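Local coordinates for ZmpA Glycopeptidase (Clostridium perfringens, PDB 6XSX), which is a metal-dependent glycopeptidase of the M60 family, represented here by its catalytic module, which probably cleaves the peptide backbone of glycosylated proteins, at residues D66-P72 / E130-K134; V181-T186 / T209-D214; L187-T191 / I241-K245; T275-H281 / N300-F306. All coordinates share one frame; numbering follows the deposited sequence.

Contact 1 of 4, residues D66-P72 / E130-K134. With MES (2-(N-morpholino)-ethanesulfonic acid), chain C.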
loop_
_atom_site.group_PDB
_atom_site.type_symbol
_atom_site.label_atom_id
_atom_site.label_comp_id
_atom_site.label_asym_id
_atom_site.label_seq_id
_atom_site.Cartn_x
_atom_site.Cartn_y
_atom_site.Cartn_z
ATOM N N ASP A 66 -34.345 8.855 14.449
ATOM C CA ASP A 66 -34.984 10.143 14.228
ATOM C C ASP A 66 -34.328 10.835 13.035
ATOM O O ASP A 66 -33.137 11.147 13.077
ATOM C CB ASP A 66 -34.962 10.970 15.521
ATOM C CG ASP A 66 -35.439 12.408 15.380
ATOM O OD1 ASP A 66 -35.972 12.768 14.311
ATOM O OD2 ASP A 66 -35.262 13.166 16.350
ATOM N N VAL A 67 -35.105 11.016 11.956
ATOM C CA VAL A 67 -34.748 11.865 10.820
ATOM C C VAL A 67 -35.951 12.763 10.533
ATOM O O VAL A 67 -37.051 12.475 11.009
ATOM C CB VAL A 67 -34.386 11.055 9.551
ATOM C CG1 VAL A 67 -33.138 10.202 9.740
ATOM C CG2 VAL A 67 -35.553 10.209 9.057
ATOM N N GLU A 68 -35.746 13.818 9.732
ATOM C CA GLU A 68 -36.862 14.603 9.232
ATOM C C GLU A 68 -37.770 13.691 8.418
ATOM O O GLU A 68 -37.285 12.856 7.658
ATOM C CB GLU A 68 -36.392 15.690 8.270
ATOM C CG GLU A 68 -35.724 16.861 8.946
ATOM C CD GLU A 68 -35.235 17.897 7.950
ATOM O OE1 GLU A 68 -35.921 18.104 6.922
ATOM O OE2 GLU A 68 -34.161 18.470 8.192
ATOM N N ASP A 69 -39.082 13.894 8.559
ATOM C CA ASP A 69 -40.069 13.093 7.849
ATOM C C ASP A 69 -39.728 13.054 6.368
ATOM O O ASP A 69 -39.438 14.090 5.784
ATOM C CB ASP A 69 -41.482 13.650 8.037
ATOM C CG ASP A 69 -42.027 13.351 9.417
ATOM O OD1 ASP A 69 -41.650 12.298 9.972
ATOM O OD2 ASP A 69 -42.813 14.180 9.936
ATOM N N GLY A 70 -39.759 11.850 5.786
ATOM C CA GLY A 70 -39.609 11.685 4.348
ATOM C C GLY A 70 -38.152 11.660 3.876
ATOM O O GLY A 70 -37.900 11.438 2.697
ATOM N N LYS A 71 -37.200 11.905 4.787
ATOM C CA LYS A 71 -35.785 11.988 4.444
ATOM C C LYS A 71 -35.117 10.621 4.574
ATOM O O LYS A 71 -35.552 9.779 5.355
ATOM C CB LYS A 71 -35.063 12.969 5.372
ATOM C CG LYS A 71 -35.405 14.438 5.182
ATOM C CD LYS A 71 -35.317 14.912 3.750
ATOM C CE LYS A 71 -35.771 16.350 3.613
ATOM N NZ LYS A 71 -35.629 16.813 2.215
ATOM N N PRO A 72 -34.019 10.352 3.833
ATOM C CA PRO A 72 -33.347 9.053 3.928
ATOM C C PRO A 72 -32.746 8.769 5.309
ATOM O O PRO A 72 -32.332 9.675 6.027
ATOM C CB PRO A 72 -32.315 9.094 2.792
ATOM C CG PRO A 72 -32.074 10.576 2.557
ATOM C CD PRO A 72 -33.408 11.242 2.828
ATOM N N GLU A 130 -29.232 16.212 0.989
ATOM C CA GLU A 130 -30.124 15.079 0.765
ATOM C C GLU A 130 -30.949 14.751 2.010
ATOM O O GLU A 130 -32.118 14.390 1.904
ATOM C CB GLU A 130 -29.326 13.830 0.380
ATOM C CG GLU A 130 -28.845 13.838 -1.059
ATOM C CD GLU A 130 -27.896 12.709 -1.420
ATOM O OE1 GLU A 130 -27.287 12.113 -0.507
ATOM O OE2 GLU A 130 -27.765 12.433 -2.614
ATOM N N GLN A 131 -30.332 14.855 3.191
ATOM C CA GLN A 131 -30.877 14.212 4.378
ATOM C C GLN A 131 -31.529 15.232 5.310
ATOM O O GLN A 131 -32.384 14.870 6.115
ATOM C CB GLN A 131 -29.779 13.397 5.065
ATOM C CG GLN A 131 -30.243 12.595 6.274
ATOM C CD GLN A 131 -29.137 11.673 6.719
ATOM O OE1 GLN A 131 -28.089 12.113 7.198
ATOM N NE2 GLN A 131 -29.354 10.380 6.537
ATOM N N GLY A 132 -31.132 16.505 5.199
ATOM C CA GLY A 132 -31.612 17.505 6.138
ATOM C C GLY A 132 -30.863 17.394 7.465
ATOM O O GLY A 132 -29.638 17.253 7.472
ATOM N N ARG A 133 -31.598 17.442 8.586
ATOM C CA ARG A 133 -30.937 17.468 9.883
ATOM C C ARG A 133 -30.272 16.113 10.140
ATOM O O ARG A 133 -30.706 15.086 9.611
ATOM C CB ARG A 133 -31.878 17.958 10.992
ATOM C CG ARG A 133 -32.893 16.924 11.455
ATOM C CD ARG A 133 -33.553 17.262 12.777
ATOM N NE ARG A 133 -34.516 16.228 13.121
ATOM C CZ ARG A 133 -35.809 16.261 12.809
ATOM N NH1 ARG A 133 -36.303 17.289 12.138
ATOM N NH2 ARG A 133 -36.603 15.264 13.171
ATOM N N LYS A 134 -29.189 16.135 10.924
ATOM C CA LYS A 134 -28.434 14.928 11.206
ATOM C C LYS A 134 -29.342 13.922 11.902
ATOM O O LYS A 134 -30.041 14.262 12.858
ATOM C CB LYS A 134 -27.252 15.231 12.127
ATOM C CG LYS A 134 -26.195 16.133 11.521
ATOM C CD LYS A 134 -25.077 16.459 12.477
ATOM C CE LYS A 134 -24.394 17.754 12.087
ATOM N NZ LYS A 134 -22.940 17.686 12.351
HETATM O O1 MES C . -45.967 18.536 12.915
HETATM C C2 MES C . -45.296 19.692 12.429
HETATM C C3 MES C . -44.013 19.335 11.719
HETATM N N4 MES C . -43.126 18.538 12.627
HETATM C C5 MES C . -43.871 17.348 13.151
HETATM C C6 MES C . -45.146 17.807 13.817
HETATM C C7 MES C . -41.827 18.187 11.956
HETATM C C8 MES C . -41.435 16.720 11.992
HETATM S S MES C . -39.865 16.432 11.194
HETATM O O1S MES C . -40.142 16.418 9.787
HETATM O O2S MES C . -39.375 15.168 11.667
HETATM O O3S MES C . -39.024 17.525 11.591
HETATM O O HOH W 1 -32.608 14.145 13.749
HETATM O O HOH W 2 -32.957 14.156 8.670
#
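R133 meets the loop 66-72 through a salt bridge to D66. Its NH2 gives OD1 a 2.8 Å bond that lies in the guanidinium plane and uses the carboxylate's syn lone pair, although the two planes stand 69° apart. The extended arginine chain passes E68, whose CG lies 3.3 Å from NH1 and whose backbone N sits over one guanidinium face. E68 itself reaches back to the other backbone: its OE2 accepts from R133 N at 2.8 Å, met from above the carboxylate plane. Near the end of helix 128-131, Q131 NE2 donates to P72 O (3.1 Å), while its OE1 is held by S29. G132, with positive phi, lets the chain leave the helix and leaves room for E68 OE2, 3.4 Å from its CA. P72 CD and the K71 methylenes add van der Waals contact with the carbonyl oxygens of E130 and Q131. One water joins E68 N to the carbonyls of Q131 and R133. A buffer molecule, MES, takes R133 NH1 on its sulfonate O3S at 2.8 Å and D69 N on O1S. Charge and backbone polar groups thus join the end of strand 60-66 and its loop to the helix end, and R133 can evidently hold an anion beside D66.

Contact 2 of 4, residues V181-T186 / T209-D214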
loop_
_atom_site.group_PDB
_atom_site.type_symbol
_atom_site.label_atom_id
_atom_site.label_comp_id
_atom_site.label_asym_id
_atom_site.label_seq_id
_atom_site.Cartn_x
_atom_site.Cartn_y
_atom_site.Cartn_z
ATOM N N VAL A 181 -9.992 -0.593 17.029
ATOM C CA VAL A 181 -9.394 0.732 17.126
ATOM C C VAL A 181 -9.893 1.585 15.962
ATOM O O VAL A 181 -9.626 1.260 14.801
ATOM C CB VAL A 181 -7.853 0.688 17.098
ATOM C CG1 VAL A 181 -7.253 2.071 17.340
ATOM C CG2 VAL A 181 -7.287 -0.334 18.077
ATOM N N PHE A 182 -10.590 2.679 16.299
ATOM C CA PHE A 182 -10.993 3.697 15.340
ATOM C C PHE A 182 -10.038 4.880 15.424
ATOM O O PHE A 182 -9.903 5.500 16.480
ATOM C CB PHE A 182 -12.406 4.204 15.638
ATOM C CG PHE A 182 -13.452 3.121 15.632
ATOM C CD1 PHE A 182 -14.237 2.904 14.513
ATOM C CD2 PHE A 182 -13.636 2.305 16.741
ATOM C CE1 PHE A 182 -15.192 1.895 14.507
ATOM C CE2 PHE A 182 -14.596 1.301 16.735
ATOM C CZ PHE A 182 -15.371 1.098 15.616
ATOM N N SER A 183 -9.383 5.171 14.296
ATOM C CA SER A 183 -8.562 6.364 14.165
ATOM C C SER A 183 -9.387 7.420 13.435
ATOM O O SER A 183 -10.597 7.249 13.293
ATOM C CB SER A 183 -7.274 6.039 13.452
ATOM O OG SER A 183 -7.516 5.709 12.088
ATOM N N ASP A 184 -8.750 8.505 12.971
ATOM C CA ASP A 184 -9.485 9.470 12.168
ATOM C C ASP A 184 -9.951 8.814 10.870
ATOM O O ASP A 184 -11.082 9.040 10.430
ATOM C CB ASP A 184 -8.706 10.770 11.934
ATOM C CG ASP A 184 -8.487 11.577 13.210
ATOM O OD1 ASP A 184 -9.304 11.441 14.151
ATOM O OD2 ASP A 184 -7.496 12.323 13.263
ATOM N N LYS A 185 -9.085 7.969 10.293
ATOM C CA LYS A 185 -9.285 7.542 8.916
ATOM C C LYS A 185 -9.364 6.025 8.801
ATOM O O LYS A 185 -9.556 5.521 7.704
ATOM C CB LYS A 185 -8.177 8.080 7.997
ATOM C CG LYS A 185 -8.090 9.602 7.867
ATOM C CD LYS A 185 -9.323 10.289 7.291
ATOM C CE LYS A 185 -9.583 9.954 5.834
ATOM N NZ LYS A 185 -10.579 10.872 5.228
ATOM N N THR A 186 -9.185 5.290 9.911
ATOM C CA THR A 186 -9.091 3.841 9.790
ATOM C C THR A 186 -9.837 3.111 10.901
ATOM O O THR A 186 -10.208 3.697 11.931
ATOM C CB THR A 186 -7.640 3.332 9.761
ATOM O OG1 THR A 186 -7.204 3.189 11.114
ATOM C CG2 THR A 186 -6.686 4.214 8.980
ATOM N N THR A 209 -1.806 2.640 18.154
ATOM C CA THR A 209 -2.347 1.923 17.010
ATOM C C THR A 209 -3.080 2.904 16.104
ATOM O O THR A 209 -2.937 2.851 14.889
ATOM C CB THR A 209 -3.309 0.799 17.425
ATOM O OG1 THR A 209 -2.539 -0.142 18.171
ATOM C CG2 THR A 209 -3.928 0.107 16.228
ATOM N N ALA A 210 -3.849 3.808 16.720
ATOM C CA ALA A 210 -4.707 4.722 15.986
ATOM C C ALA A 210 -3.857 5.778 15.290
ATOM O O ALA A 210 -4.091 6.105 14.122
ATOM C CB ALA A 210 -5.703 5.367 16.924
ATOM N N ASN A 211 -2.879 6.320 16.024
ATOM C CA ASN A 211 -2.082 7.421 15.500
ATOM C C ASN A 211 -1.254 6.948 14.308
ATOM O O ASN A 211 -1.116 7.660 13.311
ATOM C CB ASN A 211 -1.239 8.086 16.593
ATOM C CG ASN A 211 -2.039 9.070 17.425
ATOM O OD1 ASN A 211 -3.055 9.599 16.979
ATOM N ND2 ASN A 211 -1.585 9.331 18.639
ATOM N N LYS A 212 -0.736 5.724 14.415
ATOM C CA LYS A 212 0.131 5.176 13.388
ATOM C C LYS A 212 -0.690 4.850 12.141
ATOM O O LYS A 212 -0.218 5.053 11.022
ATOM C CB LYS A 212 0.924 3.986 13.938
ATOM C CG LYS A 212 2.054 4.376 14.882
ATOM C CD LYS A 212 2.981 3.229 15.214
ATOM C CE LYS A 212 4.235 3.690 15.928
ATOM N NZ LYS A 212 5.178 2.566 16.133
ATOM N N SER A 213 -1.917 4.353 12.351
ATOM C CA SER A 213 -2.812 4.043 11.245
ATOM C C SER A 213 -3.056 5.296 10.412
ATOM O O SER A 213 -3.041 5.242 9.189
ATOM C CB SER A 213 -4.117 3.457 11.736
ATOM O OG SER A 213 -3.906 2.236 12.435
ATOM N N ASP A 214 -3.284 6.426 11.099
ATOM C CA ASP A 214 -3.557 7.697 10.444
ATOM C C ASP A 214 -2.341 8.142 9.637
ATOM O O ASP A 214 -2.489 8.643 8.526
ATOM C CB ASP A 214 -4.054 8.760 11.435
ATOM C CG ASP A 214 -5.516 8.577 11.805
ATOM O OD1 ASP A 214 -6.229 7.893 11.041
ATOM O OD2 ASP A 214 -5.933 9.101 12.860
HETATM O O HOH W 3 -6.916 2.440 13.974
#
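D214 and V181 bury the most surface where the beta-hairpin turn between strands 179-182 and 186-190 packs on helix 206-224. D214 lies on the helix with its carboxylate turned into the turn, where it takes up donors that the bend leaves pointing inward. OD2 receives D184 N on its syn lone pair at 2.9 Å. OD1 accepts twice, from S183 OG and from K185 N (3.0 Å), and these two donors reach it from opposite faces of the carboxylate plane. An aspartate suits the place because its short chain brings both oxygens to neighbouring amides. K150 forms a salt bridge with OD2, which probably helps to keep the group ionised despite D184 OD2 lying 3.6 Å from the same oxygen.

V181 supplies the apolar half. With CG1 anti to the backbone N (chi1 -174°), the valine sets that methyl 3.7 Å from A210 CB, and CG2 meets T209 CG2 at 3.9 Å. The small alanine lets the strand come close, and S183 CB also fits against it. Further along the helix, S213 points its CB toward the hairpin, while its OG turns back to T209 O. A water links V181 O to T186 OG1. The tightest meeting beyond the carboxylate is that of T186 OG1 with S213 CB, 3.2 Å apart.

Contact 3 of 4, residues L187-T191 / I241-K245. With EDO (1,2-ethanediol), chain H.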
loop_
_atom_site.group_PDB
_atom_site.type_symbol
_atom_site.label_atom_id
_atom_site.label_comp_id
_atom_site.label_asym_id
_atom_site.label_seq_id
_atom_site.Cartn_x
_atom_site.Cartn_y
_atom_site.Cartn_z
ATOM N N LEU A 187 -10.019 1.809 10.650
ATOM C CA LEU A 187 -10.470 0.827 11.624
ATOM C C LEU A 187 -9.498 -0.351 11.612
ATOM O O LEU A 187 -9.113 -0.853 10.550
ATOM C CB LEU A 187 -11.906 0.378 11.305
ATOM C CG LEU A 187 -12.406 -0.875 12.037
ATOM C CD1 LEU A 187 -12.337 -0.705 13.551
ATOM C CD2 LEU A 187 -13.825 -1.244 11.610
ATOM N N VAL A 188 -9.063 -0.747 12.812
ATOM C CA VAL A 188 -8.323 -1.984 12.998
ATOM C C VAL A 188 -9.178 -2.902 13.875
ATOM O O VAL A 188 -9.473 -2.574 15.023
ATOM C CB VAL A 188 -6.934 -1.727 13.626
ATOM C CG1 VAL A 188 -6.239 -3.020 14.032
ATOM C CG2 VAL A 188 -6.032 -0.905 12.712
ATOM N N ASN A 189 -9.549 -4.058 13.310
ATOM C CA ASN A 189 -10.458 -5.019 13.914
ATOM C C ASN A 189 -9.698 -6.320 14.163
ATOM O O ASN A 189 -9.259 -6.960 13.205
ATOM C CB ASN A 189 -11.660 -5.251 12.990
ATOM C CG ASN A 189 -12.521 -6.435 13.384
ATOM O OD1 ASN A 189 -12.349 -7.538 12.860
ATOM N ND2 ASN A 189 -13.450 -6.208 14.300
ATOM N N VAL A 190 -9.574 -6.700 15.448
ATOM C CA VAL A 190 -8.877 -7.901 15.893
ATOM C C VAL A 190 -9.694 -8.544 17.016
ATOM O O VAL A 190 -10.776 -8.055 17.343
ATOM C CB VAL A 190 -7.456 -7.579 16.406
ATOM C CG1 VAL A 190 -6.503 -7.146 15.300
ATOM C CG2 VAL A 190 -7.482 -6.559 17.541
ATOM N N THR A 191 -9.175 -9.629 17.616
ATOM C CA THR A 191 -9.830 -10.224 18.777
ATOM C C THR A 191 -9.419 -9.476 20.043
ATOM O O THR A 191 -8.317 -8.931 20.122
ATOM C CB THR A 191 -9.491 -11.711 18.983
ATOM O OG1 THR A 191 -8.112 -11.879 19.325
ATOM C CG2 THR A 191 -9.858 -12.600 17.814
ATOM N N ILE A 241 -10.305 -0.046 6.402
ATOM C CA ILE A 241 -10.504 -1.142 7.342
ATOM C C ILE A 241 -9.442 -2.217 7.121
ATOM O O ILE A 241 -9.293 -2.723 6.006
ATOM C CB ILE A 241 -11.917 -1.745 7.183
ATOM C CG1 ILE A 241 -13.010 -0.694 7.412
ATOM C CG2 ILE A 241 -12.094 -2.962 8.094
ATOM C CD1 ILE A 241 -14.292 -0.969 6.653
ATOM N N SER A 242 -8.730 -2.559 8.205
ATOM C CA SER A 242 -7.958 -3.791 8.305
ATOM C C SER A 242 -8.638 -4.700 9.326
ATOM O O SER A 242 -8.861 -4.296 10.463
ATOM C CB SER A 242 -6.524 -3.522 8.704
ATOM O OG SER A 242 -6.000 -2.433 7.965
ATOM N N MET A 243 -8.996 -5.917 8.916
ATOM C CA MET A 243 -9.741 -6.787 9.814
ATOM C C MET A 243 -9.194 -8.212 9.750
ATOM O O MET A 243 -8.621 -8.634 8.744
ATOM C CB MET A 243 -11.236 -6.798 9.470
ATOM C CG MET A 243 -11.531 -7.331 8.086
ATOM S SD MET A 243 -13.260 -7.823 7.839
ATOM C CE MET A 243 -14.027 -6.237 7.512
ATOM N N LEU A 244 -9.369 -8.928 10.864
ATOM C CA LEU A 244 -9.048 -10.335 10.965
ATOM C C LEU A 244 -9.957 -11.097 10.008
ATOM O O LEU A 244 -11.167 -10.871 9.986
ATOM C CB LEU A 244 -9.302 -10.752 12.417
ATOM C CG LEU A 244 -9.163 -12.239 12.733
ATOM C CD1 LEU A 244 -7.748 -12.720 12.432
ATOM C CD2 LEU A 244 -9.523 -12.503 14.191
ATOM N N LYS A 245 -9.354 -11.992 9.220
ATOM C CA LYS A 245 -10.114 -12.860 8.338
ATOM C C LYS A 245 -9.540 -14.269 8.421
ATOM O O LYS A 245 -8.380 -14.461 8.781
ATOM C CB LYS A 245 -10.016 -12.367 6.894
ATOM C CG LYS A 245 -10.759 -11.086 6.561
ATOM C CD LYS A 245 -10.845 -10.880 5.061
ATOM C CE LYS A 245 -11.343 -9.503 4.685
ATOM N NZ LYS A 245 -11.530 -9.405 3.222
HETATM C C1 EDO H . -0.886 -1.134 7.753
HETATM O O1 EDO H . -0.695 -1.859 8.974
HETATM C C2 EDO H . -2.289 -0.859 7.311
HETATM O O2 EDO H . -3.150 -1.998 7.223
HETATM O O HOH W 4 -6.508 -0.019 9.001
HETATM O O HOH W 5 -12.978 -10.041 11.826
#
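N189 and M243 are paired neighbours on the parallel strands 186-190 and 240-244, whose short axes run 4.8 Å apart and within 1° of parallel. From N189 the side chain leaves on the same face as L187 and I241. Its CB packs 3.9 Å from M243 CB. CG, set anti to the backbone N (chi1 168°), runs on over that methionine, and OD1 comes to 3.6 Å from M243 CB. A water lies 2.8 Å from N189 OD1 and also near L244 O, while ND2 bonds D180 on the neighbouring strand. An asparagine therefore suits this buried position: ND2 has D180, and OD1 has a water beside it. M243 carries its sulfur away from N189, and L187 CB touches I241 CG1 on the same face.

The backbone binds in the parallel pattern, in which one residue bonds both ways to the partner strand. S242 N donates to L187 O and S242 O accepts from N189 N, both at 2.9 Å; L244 N then reaches N189 O. On the face of V188, S242 OG meets ethanediol O2 at 3.0 Å, and a water bridges it to L187 O. Just past strand 186-190, T191 CG2 packs on CD2 of L244, the last residue of the other strand. T191 OG1, at the N-cap of the next helix, bonds Y194 N and also Q267. Regular amide bonds thus set the register here, and the polar groups of N189 and S242 meet water, ethanediol and a neighbouring strand.

Contact 4 of 4, residues T275-H281 / N300-F306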
loop_
_atom_site.group_PDB
_atom_site.type_symbol
_atom_site.label_atom_id
_atom_site.label_comp_id
_atom_site.label_asym_id
_atom_site.label_seq_id
_atom_site.Cartn_x
_atom_site.Cartn_y
_atom_site.Cartn_z
ATOM N N THR A 275 4.199 -1.793 8.338
ATOM C CA THR A 275 4.180 -1.252 6.985
ATOM C C THR A 275 5.080 -2.064 6.052
ATOM O O THR A 275 5.569 -1.536 5.051
ATOM C CB THR A 275 4.543 0.238 6.928
ATOM O OG1 THR A 275 5.804 0.435 7.560
ATOM C CG2 THR A 275 3.502 1.136 7.555
ATOM N N GLY A 276 5.305 -3.336 6.397
ATOM C CA GLY A 276 6.049 -4.244 5.541
ATOM C C GLY A 276 5.217 -4.668 4.332
ATOM O O GLY A 276 4.049 -4.279 4.205
ATOM N N TRP A 277 5.831 -5.491 3.466
ATOM C CA TRP A 277 5.294 -5.803 2.146
ATOM C C TRP A 277 3.860 -6.340 2.218
ATOM O O TRP A 277 2.982 -5.867 1.493
ATOM C CB TRP A 277 6.219 -6.757 1.376
ATOM C CG TRP A 277 5.707 -7.016 -0.008
ATOM C CD1 TRP A 277 4.778 -7.947 -0.368
ATOM C CD2 TRP A 277 6.018 -6.278 -1.204
ATOM N NE1 TRP A 277 4.501 -7.850 -1.705
ATOM C CE2 TRP A 277 5.250 -6.839 -2.247
ATOM C CE3 TRP A 277 6.879 -5.212 -1.502
ATOM C CZ2 TRP A 277 5.319 -6.378 -3.565
ATOM C CZ3 TRP A 277 6.950 -4.761 -2.802
ATOM C CH2 TRP A 277 6.183 -5.338 -3.818
ATOM N N GLY A 278 3.639 -7.370 3.046
ATOM C CA GLY A 278 2.333 -8.000 3.192
ATOM C C GLY A 278 1.189 -6.997 3.364
ATOM O O GLY A 278 0.238 -7.016 2.589
ATOM N N PHE A 279 1.294 -6.102 4.358
ATOM C CA PHE A 279 0.215 -5.167 4.653
ATOM C C PHE A 279 0.054 -4.129 3.548
ATOM O O PHE A 279 -1.067 -3.852 3.123
ATOM C CB PHE A 279 0.405 -4.495 6.015
ATOM C CG PHE A 279 -0.099 -5.325 7.169
ATOM C CD1 PHE A 279 -1.425 -5.242 7.576
ATOM C CD2 PHE A 279 0.738 -6.225 7.814
ATOM C CE1 PHE A 279 -1.898 -6.018 8.626
ATOM C CE2 PHE A 279 0.266 -6.999 8.864
ATOM C CZ PHE A 279 -1.052 -6.898 9.264
ATOM N N MET A 280 1.173 -3.550 3.096
ATOM C CA MET A 280 1.111 -2.401 2.207
ATOM C C MET A 280 0.754 -2.829 0.784
ATOM O O MET A 280 0.150 -2.062 0.038
ATOM C CB MET A 280 2.412 -1.596 2.253
ATOM C CG MET A 280 2.671 -1.015 3.634
ATOM S SD MET A 280 1.222 -0.100 4.266
ATOM C CE MET A 280 1.221 1.300 3.156
ATOM N N HIS A 281 1.065 -4.080 0.433
ATOM C CA HIS A 281 0.649 -4.617 -0.854
ATOM C C HIS A 281 -0.874 -4.623 -0.946
ATOM O O HIS A 281 -1.428 -4.282 -1.984
ATOM C CB HIS A 281 1.275 -6.000 -1.089
ATOM C CG HIS A 281 0.716 -6.748 -2.254
ATOM N ND1 HIS A 281 1.251 -6.643 -3.530
ATOM C CD2 HIS A 281 -0.319 -7.614 -2.344
ATOM C CE1 HIS A 281 0.567 -7.409 -4.356
ATOM N NE2 HIS A 281 -0.406 -8.023 -3.651
ATOM N N ASN A 300 2.245 -2.046 -6.737
ATOM C CA ASN A 300 3.453 -2.422 -6.023
ATOM C C ASN A 300 4.272 -1.191 -5.636
ATOM O O ASN A 300 5.180 -1.273 -4.814
ATOM C CB ASN A 300 4.326 -3.322 -6.896
ATOM C CG ASN A 300 3.651 -4.638 -7.208
ATOM O OD1 ASN A 300 3.280 -5.369 -6.301
ATOM N ND2 ASN A 300 3.484 -4.939 -8.486
ATOM N N MET A 301 3.994 -0.060 -6.283
ATOM C CA MET A 301 4.755 1.143 -6.001
ATOM C C MET A 301 4.547 1.536 -4.543
ATOM O O MET A 301 5.437 2.146 -3.937
ATOM C CB MET A 301 4.346 2.303 -6.911
ATOM C CG MET A 301 4.836 2.142 -8.340
ATOM S SD MET A 301 6.661 2.211 -8.518
ATOM C CE MET A 301 6.926 3.967 -8.301
ATOM N N LEU A 302 3.383 1.154 -3.981
ATOM C CA LEU A 302 3.066 1.543 -2.614
ATOM C C LEU A 302 3.932 0.774 -1.613
ATOM O O LEU A 302 4.651 1.394 -0.829
ATOM C CB LEU A 302 1.561 1.457 -2.308
ATOM C CG LEU A 302 1.173 1.951 -0.910
ATOM C CD1 LEU A 302 1.401 3.452 -0.763
ATOM C CD2 LEU A 302 -0.268 1.606 -0.562
ATOM N N PRO A 303 3.907 -0.581 -1.561
ATOM C CA PRO A 303 4.785 -1.295 -0.633
ATOM C C PRO A 303 6.271 -0.963 -0.824
ATOM O O PRO A 303 6.998 -0.858 0.164
ATOM C CB PRO A 303 4.408 -2.774 -0.824
ATOM C CG PRO A 303 3.746 -2.826 -2.197
ATOM C CD PRO A 303 3.031 -1.495 -2.316
ATOM N N LEU A 304 6.712 -0.744 -2.078
ATOM C CA LEU A 304 8.107 -0.388 -2.334
ATOM C C LEU A 304 8.463 0.931 -1.642
ATOM O O LEU A 304 9.532 1.035 -1.054
ATOM C CB LEU A 304 8.394 -0.313 -3.839
ATOM C CG LEU A 304 8.365 -1.636 -4.606
ATOM C CD1 LEU A 304 8.375 -1.389 -6.109
ATOM C CD2 LEU A 304 9.518 -2.542 -4.216
ATOM N N HIS A 305 7.555 1.916 -1.706
ATOM C CA HIS A 305 7.760 3.227 -1.104
ATOM C C HIS A 305 7.913 3.102 0.408
ATOM O O HIS A 305 8.828 3.703 0.987
ATOM C CB HIS A 305 6.637 4.196 -1.504
ATOM C CG HIS A 305 6.622 5.507 -0.787
ATOM N ND1 HIS A 305 7.578 6.483 -0.991
ATOM C CD2 HIS A 305 5.732 6.027 0.090
ATOM C CE1 HIS A 305 7.281 7.547 -0.272
ATOM N NE2 HIS A 305 6.157 7.284 0.421
ATOM N N PHE A 306 7.030 2.293 1.017
ATOM C CA PHE A 306 7.017 2.077 2.453
ATOM C C PHE A 306 8.296 1.374 2.896
ATOM O O PHE A 306 8.760 1.605 4.011
ATOM C CB PHE A 306 5.694 1.458 2.925
ATOM C CG PHE A 306 4.678 2.490 3.357
ATOM C CD1 PHE A 306 4.697 3.010 4.644
ATOM C CD2 PHE A 306 3.731 2.975 2.468
ATOM C CE1 PHE A 306 3.782 3.981 5.034
ATOM C CE2 PHE A 306 2.817 3.947 2.854
ATOM C CZ PHE A 306 2.839 4.440 4.143
HETATM O O HOH W 6 5.942 -2.333 2.399
#
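W277 has P303 over one face of its indole and L304 at the ring edge, where helices 277-286 and 301-309 pack, their short axes 8.3 Å apart. P303 CG sits 3.8 Å from the centroid of the six-membered ring, 12° off its normal: a CH-pi contact, suited to a proline because its compact, rigid ring presents C-H groups to the aromatic face. L304 CD2 meets W277 CZ3 at the ring edge, near its plane. The second flat group, F306, receives M280 over one face; the bends at chi2 (-51°) and chi3 (-69°) fold the thioether back, with SD 4.4 Å from the ring centroid, in a Met-aromatic contact. T275 closes on F306 too, its CB 3.6 Å from CD1. M280 CB packs on P303 CB, so the same proline touches both W277 and M280. H281 begins an HExxH sequence with H285, consistent with the zinc-binding motif of metallopeptidases, although no metal is bound to it here. The contact thus backs the helix that carries the probable metal site. Water bridges T275 O and P303 O. At the imidazole edge, N300 OD1 lies 3.7 Å from H281 ND1, a nitrogen buried without a polar partner in the model.

How the contacts relate
Contact 1 is the surface case, about 30 Å or more between centres from the other three, which are buried. Contacts 2 and 3 belong to one region: strands 179-182 and 186-190 are neighbours in the mixed sheet, V181 N lies 2.9 Å from V188 O, and the segments alternate along the chain. Contact 4 lies nearest the centre of the chain, about 5 Å from contact 3 by nearest atoms without touching it. Chemistry follows place: a salt bridge and backbone polar bonds join the surface segments of contact 1, where a buffer molecule also binds, a helix aspartate collects turn amides in contact 2, main-chain bonds dominate contact 3, and apolar and aromatic packing joins the helices of contact 4.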